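Local structure of predicted protease of the collagenase family (Methanopyrus kandleri, 5D88) at residues A[77-82]-A[114-119]; A[84-89]-A[120-125]; A[188-193]-A[235-240]; A[195-200]-A[229-234]. The protein binds zinc between the two subunits of its dimer and is probably a peptidase of the U32 family, built on a TIM barrel. All coordinates share one frame; numbering follows the deposited sequence.

Three of the four contacts touch or adjoin the closed eight-stranded barrel. Interaction 1 joins neighbouring strands 79-83 and 117-120; interaction 2 takes up the loop and helix that follow them, its centre about 17 Å away, and M84 N lies 2.9 Å from V119 O where the two meet. Further along the chain, interaction 3 packs a loop beside strand 185-190, and interaction 4 is nested inside the loop that interaction 3 closes. Their centres are about 15 Å apart, bridged by the small antiparallel pair 192-193 and 233-234. Interactions 2 and 4 both touch the second subunit, so the framework of the barrel leads at two places into the dimer, one of them the zinc site.

Interaction 1: A[77-82]-A[114-119]; sequences GLSVQA and EVDGVV
V115 meets the strand before it through its CG1, which lies 4.0 Å from V80 CG1, the two valine side chains crossing at about a right angle. The same methyl is 4.2 Å from A82 CB, and L109 of helix 98-113 packs on both V115 and A82, so compact apolar residues suit this layer between helix and sheet. D116 holds V80 at both backbone polar groups. Its N donates to V80 O at 2.8 Å, and its carboxylate folds back beside its own N (chi1 -59°), letting OD2 accept from V80 N at 2.9 Å through the anti lone pair. A short acidic side chain thus supplies an acceptor where the strand pairing has not yet begun. With G117 the parallel ladder starts: its O takes the N-H of A82 at 3.0 Å. Lack of a side chain matters here, because Q81, the bridge partner of G117, lays its CG 3.9 Å from G117 CA, and a CB on the glycine would crowd Q81 NE2; the amide OE1 of Q81 accepts a bond from R187 NH2. V118 lies on the other face, with A82, and packs against L109. V119 N then donates to A82 O at 2.8 Å, an almost straight bond (173°), while V119 CG2 rests 3.7 Å from Q81 OE1. The strand segments run the same way at 41°, a strong twist. Strand 79-83, helix 98-113 and strand 117-120 form one beta-alpha-beta crossover, the repeating element of a TIM barrel, with Q81 and V119 facing inward and A82 and V118 facing the helix.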
loop_
_atom_site.group_PDB
_atom_site.type_symbol
_atom_site.label_atom_id
_atom_site.label_comp_id
_atom_site.label_asym_id
_atom_site.label_seq_id
_atom_site.Cartn_x
_atom_site.Cartn_y
_atom_site.Cartn_z
ATOM N N GLY A 77 22.049 13.990 24.907
ATOM C CA GLY A 77 21.032 15.022 24.827
ATOM C C GLY A 77 20.214 15.028 23.556
ATOM O O GLY A 77 19.573 16.038 23.246
ATOM N N LEU A 78 20.229 13.932 22.799
ATOM C CA LEU A 78 19.412 13.818 21.605
ATOM C C LEU A 78 18.003 13.373 21.970
ATOM O O LEU A 78 17.817 12.491 22.810
ATOM C CB LEU A 78 20.043 12.813 20.639
ATOM C CG LEU A 78 21.355 13.267 19.994
ATOM C CD1 LEU A 78 22.155 12.093 19.439
ATOM C CD2 LEU A 78 21.060 14.262 18.889
ATOM N N SER A 79 17.009 13.990 21.338
ATOM C CA SER A 79 15.666 13.426 21.356
ATOM C C SER A 79 15.654 12.133 20.546
ATOM O O SER A 79 16.508 11.906 19.684
ATOM C CB SER A 79 14.643 14.420 20.798
ATOM O OG SER A 79 14.624 15.597 21.581
ATOM N N VAL A 80 14.685 11.271 20.844
ATOM C CA VAL A 80 14.621 9.932 20.265
ATOM C C VAL A 80 13.211 9.643 19.785
ATOM O O VAL A 80 12.252 9.714 20.564
ATOM C CB VAL A 80 15.059 8.852 21.271
ATOM C CG1 VAL A 80 14.897 7.464 20.673
ATOM C CG2 VAL A 80 16.502 9.104 21.716
ATOM N N GLN A 81 13.088 9.243 18.527
ATOM C CA GLN A 81 11.830 8.727 18.021
ATOM C C GLN A 81 12.015 7.300 17.532
ATOM O O GLN A 81 13.031 6.958 16.922
ATOM C CB GLN A 81 11.274 9.609 16.906
ATOM C CG GLN A 81 10.869 10.985 17.407
ATOM C CD GLN A 81 10.419 11.940 16.317
ATOM O OE1 GLN A 81 10.643 11.717 15.127
ATOM N NE2 GLN A 81 9.794 13.034 16.731
ATOM N N ALA A 82 11.042 6.466 17.865
ATOM C CA ALA A 82 10.974 5.102 17.371
ATOM C C ALA A 82 10.349 5.104 15.987
ATOM O O ALA A 82 9.291 5.704 15.780
ATOM C CB ALA A 82 10.128 4.242 18.315
ATOM N N GLU A 114 11.137 4.762 26.641
ATOM C CA GLU A 114 10.908 6.175 26.931
ATOM C C GLU A 114 11.305 7.061 25.754
ATOM O O GLU A 114 12.005 8.066 25.911
ATOM C CB GLU A 114 11.640 6.604 28.199
ATOM C CG GLU A 114 11.142 5.912 29.448
ATOM C CD GLU A 114 11.891 6.349 30.677
ATOM O OE1 GLU A 114 11.819 7.542 31.024
ATOM O OE2 GLU A 114 12.562 5.497 31.287
ATOM N N VAL A 115 10.827 6.693 24.562
ATOM C CA VAL A 115 11.036 7.558 23.413
ATOM C C VAL A 115 10.179 8.814 23.544
ATOM O O VAL A 115 9.199 8.879 24.301
ATOM C CB VAL A 115 10.759 6.837 22.081
ATOM C CG1 VAL A 115 11.647 5.609 21.942
ATOM C CG2 VAL A 115 9.274 6.466 21.919
ATOM N N ASP A 116 10.598 9.848 22.818
ATOM C CA ASP A 116 9.885 11.116 22.768
ATOM C C ASP A 116 8.760 11.125 21.744
ATOM O O ASP A 116 7.821 11.926 21.874
ATOM C CB ASP A 116 10.869 12.236 22.446
ATOM C CG ASP A 116 11.980 12.341 23.481
ATOM O OD1 ASP A 116 11.665 12.701 24.632
ATOM O OD2 ASP A 116 13.158 12.054 23.151
ATOM N N GLY A 117 8.850 10.281 20.726
ATOM C CA GLY A 117 7.844 10.226 19.688
ATOM C C GLY A 117 7.953 8.927 18.924
ATOM O O GLY A 117 8.881 8.131 19.115
ATOM N N VAL A 118 6.986 8.733 18.032
ATOM C CA VAL A 118 6.879 7.512 17.239
ATOM C C VAL A 118 6.518 7.900 15.816
ATOM O O VAL A 118 5.615 8.722 15.598
ATOM C CB VAL A 118 5.839 6.513 17.796
ATOM C CG1 VAL A 118 6.034 5.164 17.135
ATOM C CG2 VAL A 118 5.944 6.369 19.300
ATOM N N VAL A 119 7.235 7.318 14.856
ATOM C CA VAL A 119 7.024 7.538 13.435
ATOM C C VAL A 119 6.280 6.326 12.899
ATOM O O VAL A 119 6.820 5.217 12.880
ATOM C CB VAL A 119 8.353 7.750 12.692
ATOM C CG1 VAL A 119 8.096 8.059 11.221
ATOM C CG2 VAL A 119 9.198 8.868 13.351
#

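Interaction 2: A[84-89]-A[120-125]; sequences MDFTCA and VADPYL. With ZN (zinc ion), chain B.
The loop after strand 79-83 carries the zinc ligand C88, and on the way to it M84 and F86 pack against L125 at the start of helix 123-132. Both converge on one methyl: L125 CD2 lies 3.6 Å from M84 CE, where the flexible thioether chain bends at its end (chi3 65°), and 3.3 Å from F86 CZ. F86 CG lies between the backbone N and carbonyl carbon (chi1 61°), which swings the ring toward L125 and D122. At its edge, near the ring plane, D122 OD2 stands 3.6 Å from CE1, the ring and carboxylate planes 85° apart. A water sits over the centre of one ring face; it donates to M84 O and F86 O, the latter at 2.7 Å, and accepts from A121 N at 2.9 Å, joining the two backbones where no direct hydrogen bond links them. A121 suits its place by being small, its CB lying 3.5 Å from D85 O. D122 is the N-cap of the helix: OD1 accepts from Y124 N and also meets Y225 of the second subunit, while OD2 accepts from H93. With an alanine in place of F86, the water and L125 would lose the ring they lie against, and the loop leading to C88 would probably be freer to shift. C88 SG binds zinc at 2.3 Å, together with H209 and with C88 and H209 of the second subunit. Two cysteines and two histidines shared across the dimer imply that this metal ties the subunits together, and thiolate ligands would be expected to offset its charge.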
loop_
_atom_site.group_PDB
_atom_site.type_symbol
_atom_site.label_atom_id
_atom_site.label_comp_id
_atom_site.label_asym_id
_atom_site.label_seq_id
_atom_site.Cartn_x
_atom_site.Cartn_y
_atom_site.Cartn_z
ATOM N N MET A 84 8.396 2.899 13.600
ATOM C CA MET A 84 7.510 1.729 13.628
ATOM C C MET A 84 6.470 1.950 12.535
ATOM O O MET A 84 5.270 2.012 12.775
ATOM C CB MET A 84 6.851 1.552 14.998
ATOM C CG MET A 84 6.186 0.202 15.155
ATOM S SD MET A 84 5.533 -0.024 16.808
ATOM C CE MET A 84 4.311 1.237 16.776
ATOM N N ASP A 85 6.943 2.097 11.293
ATOM C CA ASP A 85 6.105 2.618 10.222
ATOM C C ASP A 85 5.642 1.544 9.254
ATOM O O ASP A 85 5.429 1.830 8.079
ATOM C CB ASP A 85 6.800 3.753 9.476
ATOM C CG ASP A 85 8.029 3.320 8.703
ATOM O OD1 ASP A 85 8.545 2.223 8.894
ATOM O OD2 ASP A 85 8.488 4.128 7.880
ATOM N N PHE A 86 5.415 0.334 9.747
ATOM C CA PHE A 86 4.802 -0.702 8.934
ATOM C C PHE A 86 3.555 -0.194 8.221
ATOM O O PHE A 86 2.764 0.579 8.774
ATOM C CB PHE A 86 4.451 -1.936 9.780
ATOM C CG PHE A 86 3.478 -1.686 10.893
ATOM C CD1 PHE A 86 2.116 -1.699 10.646
ATOM C CD2 PHE A 86 3.931 -1.488 12.190
ATOM C CE1 PHE A 86 1.226 -1.513 11.656
ATOM C CE2 PHE A 86 3.044 -1.304 13.228
ATOM C CZ PHE A 86 1.683 -1.308 12.962
ATOM N N THR A 87 3.371 -0.661 6.983
ATOM C CA THR A 87 2.190 -0.322 6.208
ATOM C C THR A 87 1.151 -1.426 6.215
ATOM O O THR A 87 0.060 -1.244 5.651
ATOM C CB THR A 87 2.589 0.035 4.772
ATOM O OG1 THR A 87 3.413 -0.994 4.200
ATOM C CG2 THR A 87 3.332 1.369 4.777
ATOM N N CYS A 88 1.463 -2.559 6.846
ATOM C CA CYS A 88 0.550 -3.685 6.967
ATOM C C CYS A 88 0.925 -4.478 8.208
ATOM O O CYS A 88 2.107 -4.723 8.451
ATOM C CB CYS A 88 0.594 -4.598 5.734
ATOM S SG CYS A 88 -0.738 -5.824 5.733
ATOM N N ALA A 89 -0.087 -4.831 9.004
ATOM C CA ALA A 89 0.075 -5.728 10.143
ATOM C C ALA A 89 -0.747 -7.001 9.966
ATOM O O ALA A 89 -1.058 -7.691 10.949
ATOM C CB ALA A 89 -0.307 -5.005 11.430
ATOM N N VAL A 120 5.034 6.532 12.471
ATOM C CA VAL A 120 4.145 5.448 12.081
ATOM C C VAL A 120 3.496 5.790 10.747
ATOM O O VAL A 120 3.430 6.946 10.344
ATOM C CB VAL A 120 3.058 5.194 13.146
ATOM C CG1 VAL A 120 3.705 4.847 14.475
ATOM C CG2 VAL A 120 2.129 6.400 13.304
ATOM N N ALA A 121 2.969 4.770 10.092
ATOM C CA ALA A 121 2.159 4.940 8.896
ATOM C C ALA A 121 0.695 4.581 9.085
ATOM O O ALA A 121 -0.170 5.205 8.479
ATOM C CB ALA A 121 2.723 4.094 7.767
ATOM N N ASP A 122 0.400 3.561 9.874
ATOM C CA ASP A 122 -0.938 3.015 9.942
ATOM C C ASP A 122 -1.869 4.019 10.605
ATOM O O ASP A 122 -1.611 4.429 11.739
ATOM C CB ASP A 122 -0.859 1.701 10.714
ATOM C CG ASP A 122 -2.172 0.904 10.740
ATOM O OD1 ASP A 122 -3.246 1.433 10.467
ATOM O OD2 ASP A 122 -2.102 -0.307 11.059
ATOM N N PRO A 123 -2.934 4.452 9.932
ATOM C CA PRO A 123 -3.877 5.407 10.531
ATOM C C PRO A 123 -4.444 4.967 11.869
ATOM O O PRO A 123 -4.765 5.797 12.741
ATOM C CB PRO A 123 -4.991 5.484 9.479
ATOM C CG PRO A 123 -4.456 4.979 8.251
ATOM C CD PRO A 123 -3.312 4.077 8.558
ATOM N N TYR A 124 -4.618 3.670 12.054
ATOM C CA TYR A 124 -5.156 3.209 13.326
ATOM C C TYR A 124 -4.164 3.460 14.456
ATOM O O TYR A 124 -4.562 3.834 15.567
ATOM C CB TYR A 124 -5.515 1.732 13.194
ATOM C CG TYR A 124 -6.103 1.074 14.404
ATOM C CD1 TYR A 124 -7.147 1.654 15.117
ATOM C CD2 TYR A 124 -5.646 -0.168 14.814
ATOM C CE1 TYR A 124 -7.706 1.001 16.208
ATOM C CE2 TYR A 124 -6.189 -0.810 15.911
ATOM C CZ TYR A 124 -7.217 -0.223 16.594
ATOM O OH TYR A 124 -7.749 -0.873 17.672
ATOM N N LEU A 125 -2.865 3.252 14.190
ATOM C CA LEU A 125 -1.849 3.548 15.193
ATOM C C LEU A 125 -1.792 5.034 15.504
ATOM O O LEU A 125 -1.564 5.419 16.655
ATOM C CB LEU A 125 -0.475 3.076 14.736
ATOM C CG LEU A 125 -0.071 1.721 15.254
ATOM C CD1 LEU A 125 -1.084 0.664 14.776
ATOM C CD2 LEU A 125 1.331 1.453 14.779
HETATM ZN ZN ZN B . 0.354 -7.612 4.858
HETATM O O HOH W 1 2.812 2.046 11.081
#

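Interaction 3: A[188-193]-A[235-240]; sequences TAVGAI and WEVREE. With ACT (acetate ion), chain C.
Apolar packing carries most of this contact, centred on V237. Its CG1 lies 3.9 Å from V190 CG2, the two side chains meeting at about a right angle. V237 CG2, anti to the backbone N, reaches T188, 3.5 Å from T188 OG1 and near CG2; OG1 makes a weak hydrogen bond to N169. Branched residues suit both sides, each offering branches in two directions. V190 CG1 also abuts the carbonyl O of W235 at 3.7 Å.

The indole of W235 leans back over the chain and brings CZ3 to 3.4 Å from G191 CA. A side chain on G191 would strike that ring, and the positive phi (90°) would press it against the preceding carbonyl as well. T188 and V190, which also touch V245, lie at the end of strand 185-190, which pairs with 244-247, the last strand of the TIM barrel; 235-240 is in the loop leading into it.

No hydrogen bond crosses between the two segments; within 235-240, R238 grips E240 side-on, NE and NH2 both bonding OE2, with NE at 2.9 Å. I193 N donates to the acetate O at 2.8 Å. I193 CD1 lies 3.7 Å from the acetate CH3. Replacing I193 by glycine is likely to leave the acetate without this apolar flank and take from R231 a side chain it packs on. The acetate, probably from crystallisation, also bonds H141, R204 and L56 N.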
loop_
_atom_site.group_PDB
_atom_site.type_symbol
_atom_site.label_atom_id
_atom_site.label_comp_id
_atom_site.label_asym_id
_atom_site.label_seq_id
_atom_site.Cartn_x
_atom_site.Cartn_y
_atom_site.Cartn_z
ATOM N N THR A 188 10.310 16.605 5.960
ATOM C CA THR A 188 10.790 16.048 4.706
ATOM C C THR A 188 11.835 14.985 4.994
ATOM O O THR A 188 12.691 15.164 5.868
ATOM C CB THR A 188 11.391 17.139 3.809
ATOM O OG1 THR A 188 11.938 16.540 2.638
ATOM C CG2 THR A 188 12.487 17.911 4.528
ATOM N N ALA A 189 11.741 13.873 4.278
ATOM C CA ALA A 189 12.694 12.775 4.383
ATOM C C ALA A 189 13.646 12.834 3.207
ATOM O O ALA A 189 13.199 12.852 2.061
ATOM C CB ALA A 189 11.979 11.427 4.388
ATOM N N VAL A 190 14.949 12.848 3.496
ATOM C CA VAL A 190 15.997 12.938 2.476
ATOM C C VAL A 190 16.681 11.587 2.331
ATOM O O VAL A 190 17.199 11.037 3.309
ATOM C CB VAL A 190 17.029 14.014 2.840
ATOM C CG1 VAL A 190 18.097 14.122 1.754
ATOM C CG2 VAL A 190 16.314 15.346 3.095
ATOM N N GLY A 191 16.737 11.088 1.103
ATOM C CA GLY A 191 17.255 9.769 0.850
ATOM C C GLY A 191 16.191 8.715 0.898
ATOM O O GLY A 191 16.505 7.533 1.084
ATOM N N ALA A 192 14.937 9.118 0.759
ATOM C CA ALA A 192 13.792 8.236 0.869
ATOM C C ALA A 192 13.192 7.989 -0.504
ATOM O O ALA A 192 13.356 8.782 -1.433
ATOM C CB ALA A 192 12.743 8.838 1.797
ATOM N N ILE A 193 12.463 6.898 -0.609
ATOM C CA ILE A 193 11.815 6.492 -1.851
ATOM C C ILE A 193 10.428 7.113 -1.912
ATOM O O ILE A 193 9.720 7.174 -0.909
ATOM C CB ILE A 193 11.752 4.960 -1.934
ATOM C CG1 ILE A 193 13.164 4.378 -1.954
ATOM C CG2 ILE A 193 11.005 4.494 -3.179
ATOM C CD1 ILE A 193 13.178 2.990 -1.466
ATOM N N TRP A 235 16.752 12.709 -3.496
ATOM C CA TRP A 235 17.924 13.246 -2.807
ATOM C C TRP A 235 17.865 14.748 -2.652
ATOM O O TRP A 235 18.473 15.296 -1.724
ATOM C CB TRP A 235 19.206 12.878 -3.568
ATOM C CG TRP A 235 19.437 11.408 -3.634
ATOM C CD1 TRP A 235 19.305 10.599 -4.731
ATOM C CD2 TRP A 235 19.804 10.550 -2.543
ATOM N NE1 TRP A 235 19.573 9.298 -4.385
ATOM C CE2 TRP A 235 19.885 9.241 -3.053
ATOM C CE3 TRP A 235 20.081 10.769 -1.187
ATOM C CZ2 TRP A 235 20.230 8.145 -2.252
ATOM C CZ3 TRP A 235 20.438 9.687 -0.403
ATOM C CH2 TRP A 235 20.506 8.389 -0.941
ATOM N N GLU A 236 17.151 15.416 -3.543
ATOM C CA GLU A 236 17.060 16.862 -3.531
ATOM C C GLU A 236 15.964 17.292 -2.575
ATOM O O GLU A 236 14.974 16.588 -2.384
ATOM C CB GLU A 236 16.759 17.374 -4.937
ATOM C CG GLU A 236 17.761 16.903 -5.987
ATOM C CD GLU A 236 19.004 17.774 -6.046
ATOM O OE1 GLU A 236 18.999 18.876 -5.454
ATOM O OE2 GLU A 236 19.991 17.360 -6.693
ATOM N N VAL A 237 16.134 18.465 -1.973
ATOM C CA VAL A 237 15.124 18.966 -1.056
ATOM C C VAL A 237 15.237 20.474 -0.979
ATOM O O VAL A 237 16.312 21.041 -1.165
ATOM C CB VAL A 237 15.281 18.319 0.338
ATOM C CG1 VAL A 237 16.664 18.598 0.883
ATOM C CG2 VAL A 237 14.180 18.806 1.276
ATOM N N ARG A 238 14.123 21.116 -0.679
ATOM C CA ARG A 238 14.067 22.541 -0.385
ATOM C C ARG A 238 13.705 22.667 1.093
ATOM O O ARG A 238 12.530 22.646 1.471
ATOM C CB ARG A 238 13.078 23.227 -1.308
ATOM C CG ARG A 238 13.671 23.440 -2.701
ATOM C CD ARG A 238 12.717 24.157 -3.609
ATOM N NE ARG A 238 12.441 25.493 -3.102
ATOM C CZ ARG A 238 11.487 26.291 -3.566
ATOM N NH1 ARG A 238 10.699 25.880 -4.555
ATOM N NH2 ARG A 238 11.318 27.498 -3.036
ATOM N N GLU A 239 14.735 22.773 1.940
ATOM C CA GLU A 239 14.504 22.664 3.377
ATOM C C GLU A 239 13.661 23.805 3.898
ATOM O O GLU A 239 12.954 23.637 4.895
ATOM C CB GLU A 239 15.822 22.632 4.141
ATOM C CG GLU A 239 16.628 21.383 3.924
ATOM C CD GLU A 239 17.785 21.287 4.887
ATOM O OE1 GLU A 239 17.943 22.202 5.733
ATOM O OE2 GLU A 239 18.530 20.286 4.804
ATOM N N GLU A 240 13.727 24.967 3.247
ATOM C CA GLU A 240 12.968 26.126 3.696
ATOM C C GLU A 240 11.464 25.880 3.655
ATOM O O GLU A 240 10.711 26.646 4.268
ATOM C CB GLU A 240 13.340 27.360 2.849
ATOM C CG GLU A 240 12.855 27.353 1.388
ATOM C CD GLU A 240 13.778 26.602 0.428
ATOM O OE1 GLU A 240 14.682 25.864 0.875
ATOM O OE2 GLU A 240 13.589 26.750 -0.795
HETATM C C ACT C . 12.449 4.157 1.969
HETATM O O ACT C . 11.872 5.203 1.585
HETATM O OXT ACT C . 11.707 3.193 2.268
HETATM C CH3 ACT C . 13.949 4.058 2.032
#

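Interaction 4: A[195-200]-A[229-234]; sequences FRDPVA and RERVVV
With CG anti to the backbone N (chi1 178°), D197 extends its carboxylate toward R229, whose own chain bends at chi2 (-63°) to turn the edge of its guanidinium to the carboxylate. The aspartate also forms an Asx turn: OD1 accepts from V199 N at 3.1 Å, V199 being the N-cap residue, right before helix 200-213. R229 grips that same oxygen side-on, NH2 at 2.9 Å and NE at 3.0 Å, NE using the syn lone pair and NH2 coming from above the carboxylate plane. The carboxylate and guanidinium planes stand 71° apart. Three donors on one oxygen suit an aspartate, short enough to serve its own turn and a salt bridge together, and its buried charge is probably stabilised by them. R229 NH2 has a second partner in E203, which also pairs with R231, and the R231 chain lays its CG over one guanidinium face. P198, rigid enough to suit the turn, places CD 4.4 Å from V232 CG2 and packs on H153 of the second subunit. V232 centres an inverse gamma turn, and its backbone N donates to the anti lone pair of D197 OD2 at 2.8 Å.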
loop_
_atom_site.group_PDB
_atom_site.type_symbol
_atom_site.label_atom_id
_atom_site.label_comp_id
_atom_site.label_asym_id
_atom_site.label_seq_id
_atom_site.Cartn_x
_atom_site.Cartn_y
_atom_site.Cartn_z
ATOM N N PHE A 195 6.506 7.197 -3.246
ATOM C CA PHE A 195 5.453 6.283 -3.633
ATOM C C PHE A 195 5.201 6.293 -5.135
ATOM O O PHE A 195 4.536 5.379 -5.640
ATOM C CB PHE A 195 4.175 6.643 -2.856
ATOM C CG PHE A 195 3.223 5.528 -2.738
ATOM C CD1 PHE A 195 3.347 4.610 -1.706
ATOM C CD2 PHE A 195 2.188 5.392 -3.646
ATOM C CE1 PHE A 195 2.454 3.577 -1.563
ATOM C CE2 PHE A 195 1.293 4.335 -3.532
ATOM C CZ PHE A 195 1.432 3.423 -2.481
ATOM N N ARG A 196 5.739 7.287 -5.868
ATOM C CA ARG A 196 5.710 7.256 -7.322
ATOM C C ARG A 196 6.527 6.108 -7.897
ATOM O O ARG A 196 6.343 5.767 -9.071
ATOM C CB ARG A 196 6.217 8.587 -7.873
ATOM C CG ARG A 196 5.223 9.706 -7.633
ATOM C CD ARG A 196 5.641 10.997 -8.222
ATOM N NE ARG A 196 4.659 12.016 -7.848
ATOM C CZ ARG A 196 4.743 13.309 -8.158
ATOM N NH1 ARG A 196 5.774 13.782 -8.853
ATOM N NH2 ARG A 196 3.785 14.139 -7.754
ATOM N N ASP A 197 7.430 5.532 -7.106
ATOM C CA ASP A 197 8.168 4.346 -7.509
ATOM C C ASP A 197 7.179 3.230 -7.830
ATOM O O ASP A 197 6.269 2.957 -7.038
ATOM C CB ASP A 197 9.126 3.936 -6.371
ATOM C CG ASP A 197 9.913 2.672 -6.647
ATOM O OD1 ASP A 197 9.341 1.573 -6.582
ATOM O OD2 ASP A 197 11.137 2.778 -6.876
ATOM N N PRO A 198 7.347 2.528 -8.936
ATOM C CA PRO A 198 6.284 1.597 -9.358
ATOM C C PRO A 198 5.966 0.459 -8.376
ATOM O O PRO A 198 4.826 -0.009 -8.342
ATOM C CB PRO A 198 6.822 1.050 -10.683
ATOM C CG PRO A 198 8.346 1.233 -10.587
ATOM C CD PRO A 198 8.472 2.570 -9.896
ATOM N N VAL A 199 6.921 -0.025 -7.587
ATOM C CA VAL A 199 6.685 -1.209 -6.767
ATOM C C VAL A 199 6.940 -0.960 -5.283
ATOM O O VAL A 199 6.787 -1.883 -4.480
ATOM C CB VAL A 199 7.492 -2.422 -7.272
ATOM C CG1 VAL A 199 7.311 -2.603 -8.773
ATOM C CG2 VAL A 199 8.901 -2.300 -6.950
ATOM N N ALA A 200 7.258 0.278 -4.881
ATOM C CA ALA A 200 7.625 0.533 -3.488
ATOM C C ALA A 200 6.524 0.110 -2.519
ATOM O O ALA A 200 6.819 -0.425 -1.450
ATOM C CB ALA A 200 7.976 2.008 -3.297
ATOM N N ARG A 229 13.541 -2.959 -10.575
ATOM C CA ARG A 229 13.743 -1.600 -11.067
ATOM C C ARG A 229 14.833 -0.904 -10.267
ATOM O O ARG A 229 15.309 -1.407 -9.248
ATOM C CB ARG A 229 12.441 -0.775 -11.002
ATOM C CG ARG A 229 12.145 -0.114 -9.651
ATOM C CD ARG A 229 11.957 -1.099 -8.565
ATOM N NE ARG A 229 11.400 -0.491 -7.342
ATOM C CZ ARG A 229 11.448 -1.051 -6.133
ATOM N NH1 ARG A 229 12.069 -2.214 -5.942
ATOM N NH2 ARG A 229 10.902 -0.442 -5.107
ATOM N N GLU A 230 15.196 0.285 -10.752
ATOM C CA GLU A 230 16.011 1.245 -10.018
ATOM C C GLU A 230 15.080 2.064 -9.138
ATOM O O GLU A 230 14.199 2.770 -9.645
ATOM C CB GLU A 230 16.785 2.156 -10.980
ATOM C CG GLU A 230 17.756 3.149 -10.323
ATOM C CD GLU A 230 18.968 2.476 -9.650
ATOM O OE1 GLU A 230 19.274 1.304 -9.975
ATOM O OE2 GLU A 230 19.618 3.124 -8.795
ATOM N N ARG A 231 15.240 1.936 -7.827
ATOM C CA ARG A 231 14.326 2.599 -6.912
ATOM C C ARG A 231 14.350 4.115 -7.096
ATOM O O ARG A 231 15.398 4.720 -7.315
ATOM C CB ARG A 231 14.677 2.220 -5.472
ATOM C CG ARG A 231 14.373 0.753 -5.159
ATOM C CD ARG A 231 14.373 0.453 -3.666
ATOM N NE ARG A 231 14.246 -0.982 -3.428
ATOM C CZ ARG A 231 15.259 -1.820 -3.562
ATOM N NH1 ARG A 231 16.453 -1.342 -3.877
ATOM N NH2 ARG A 231 15.093 -3.113 -3.385
ATOM N N VAL A 232 13.180 4.743 -6.973
ATOM C CA VAL A 232 13.067 6.192 -7.187
ATOM C C VAL A 232 13.336 6.858 -5.843
ATOM O O VAL A 232 12.408 7.173 -5.071
ATOM C CB VAL A 232 11.718 6.585 -7.785
ATOM C CG1 VAL A 232 11.695 8.083 -8.132
ATOM C CG2 VAL A 232 11.441 5.735 -9.059
ATOM N N VAL A 233 14.630 7.092 -5.560
ATOM C CA VAL A 233 15.052 7.777 -4.341
ATOM C C VAL A 233 15.099 9.274 -4.621
ATOM O O VAL A 233 15.553 9.707 -5.685
ATOM C CB VAL A 233 16.433 7.277 -3.857
ATOM C CG1 VAL A 233 16.798 7.949 -2.551
ATOM C CG2 VAL A 233 16.466 5.758 -3.706
ATOM N N VAL A 234 14.647 10.073 -3.664
ATOM C CA VAL A 234 14.663 11.521 -3.791
ATOM C C VAL A 234 15.760 12.058 -2.884
ATOM O O VAL A 234 15.696 11.892 -1.657
ATOM C CB VAL A 234 13.303 12.143 -3.452
ATOM C CG1 VAL A 234 13.345 13.640 -3.668
ATOM C CG2 VAL A 234 12.215 11.512 -4.303
#